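Local coordinates for protein lasso peptide isopeptidase AtxE2 (Asticcacaulis excentricus, PDB 5TXE) that binds and opens the threaded lasso peptides astexin-2 and astexin-3, hydrolysing their isopeptide bonds and so converting them to linear peptides, at residues A[674-677]-A[678-681]. The protein carries 1 engineered substitution. Sequence-based numbering, arbitrary orientation.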
# COMPACT_ATOMS: atom_id res chain seq x y z
N GLN A 674 10.02 -1.02 30.52
CA GLN A 674 9.84 -0.04 29.46
C GLN A 674 9.67 1.34 30.05
O GLN A 674 10.33 2.26 29.65
CB GLN A 674 8.64 -0.43 28.62
CG GLN A 674 8.00 0.68 27.79
CD GLN A 674 6.74 0.16 27.10
OE1 GLN A 674 6.84 -0.55 26.13
NE2 GLN A 674 5.58 0.52 27.61
N TYR A 675 8.80 1.48 31.04
CA TYR A 675 8.64 2.79 31.70
C TYR A 675 9.86 3.26 32.52
O TYR A 675 10.15 4.47 32.58
CB TYR A 675 7.36 2.83 32.53
CG TYR A 675 6.11 2.74 31.65
CD1 TYR A 675 5.77 3.78 30.76
CD2 TYR A 675 5.28 1.65 31.71
CE1 TYR A 675 4.63 3.70 29.94
CE2 TYR A 675 4.16 1.54 30.91
CZ TYR A 675 3.82 2.59 30.03
OH TYR A 675 2.67 2.45 29.31
N ASP A 676 10.63 2.34 33.09
CA ASP A 676 11.95 2.76 33.65
C ASP A 676 12.79 3.46 32.59
O ASP A 676 13.36 4.53 32.81
CB ASP A 676 12.75 1.56 34.20
CG ASP A 676 12.12 0.96 35.48
OD1 ASP A 676 11.25 1.62 36.11
OD2 ASP A 676 12.49 -0.20 35.82
N ARG A 677 12.90 2.85 31.42
CA ARG A 677 13.69 3.41 30.37
C ARG A 677 13.16 4.78 29.94
O ARG A 677 13.90 5.70 29.75
CB ARG A 677 13.58 2.49 29.18
CG ARG A 677 14.81 1.75 28.77
CD ARG A 677 14.56 1.18 27.39
NE ARG A 677 13.80 0.01 27.59
CZ ARG A 677 12.69 -0.41 26.99
NH1 ARG A 677 12.08 0.24 26.00
NH2 ARG A 677 12.23 -1.57 27.40
N TRP A 678 11.85 4.89 29.77
CA TRP A 678 11.28 6.11 29.27
C TRP A 678 11.33 7.22 30.33
O TRP A 678 11.53 8.40 30.01
CB TRP A 678 9.86 5.88 28.78
CG TRP A 678 9.75 4.94 27.62
CD1 TRP A 678 10.77 4.39 26.92
CD2 TRP A 678 8.56 4.46 27.04
NE1 TRP A 678 10.29 3.58 25.94
CE2 TRP A 678 8.92 3.58 26.02
CE3 TRP A 678 7.20 4.67 27.30
CZ2 TRP A 678 8.01 2.96 25.21
CZ3 TRP A 678 6.27 4.01 26.48
CH2 TRP A 678 6.68 3.20 25.45
N ARG A 679 11.23 6.86 31.60
CA ARG A 679 11.47 7.88 32.68
C ARG A 679 12.88 8.40 32.63
O ARG A 679 13.11 9.61 32.73
CB ARG A 679 11.10 7.35 34.05
CG ARG A 679 9.59 7.32 34.20
CD ARG A 679 9.09 7.06 35.62
NE ARG A 679 9.16 5.64 35.91
CZ ARG A 679 8.16 4.77 35.81
NH1 ARG A 679 6.89 5.13 35.50
NH2 ARG A 679 8.43 3.51 36.05
N ALA A 680 13.83 7.50 32.36
CA ALA A 680 15.20 7.95 32.21
C ALA A 680 15.34 8.85 30.98
O ALA A 680 16.14 9.79 31.00
CB ALA A 680 16.18 6.77 32.14
N LEU A 681 14.62 8.56 29.89
CA LEU A 681 14.72 9.43 28.72
C LEU A 681 14.21 10.86 29.06
O LEU A 681 14.77 11.86 28.64
CB LEU A 681 13.92 8.89 27.53
CG LEU A 681 14.44 7.60 26.89
CD1 LEU A 681 13.52 7.23 25.74
CD2 LEU A 681 15.87 7.71 26.37
O HOH W 1 11.10 4.44 36.82
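Gln674, with CG anti to the backbone N (chi1 159°) and an extended chain beyond, lays its side chain along one face of the Trp678 indole, whose own CG sits anti to its carbonyl carbon (chi1 -64°) and turns the ring back toward the preceding turn. Gln674 CG stands 3.5 Å from the centroid of the Trp678 six-membered ring, a CH-pi contact over the face, and the amide follows with its plane only 3° from that of the indole, CD lying 3.5 Å from Trp678 CH2. Tyr675 meets the same indole obliquely, CE1 3.8 Å from Trp678 CE3. The polar ends are tied to the neighbouring helix and strand: Gln674 NE2 bonds to Asp655 OD2, while Glu629 OE1 takes a hydrogen bond from Trp678 NE1 and a salt bridge from Arg677 NH1. With an alanine here instead of Trp678, Gln674 would probably lose the ring face it lies on, a gap would open beside Trp656, and Glu629 would lack the indole N-H. On the exposed flank Arg679 NH2 makes a weak, long salt bridge with Asp676 OD1 (3.4 Å), an oxygen to which a water also donates. The backbone bond from Trp678 N to Gln674 O (3.0 Å) is one of four successive i to i+4 bonds linking 674-677 to 678-681. These are the spacings of an amphipathic alpha-helix, here the C-terminal helix 672-684, packed by its aromatic side against helix 643-662 of the alpha/beta-hydrolase domain.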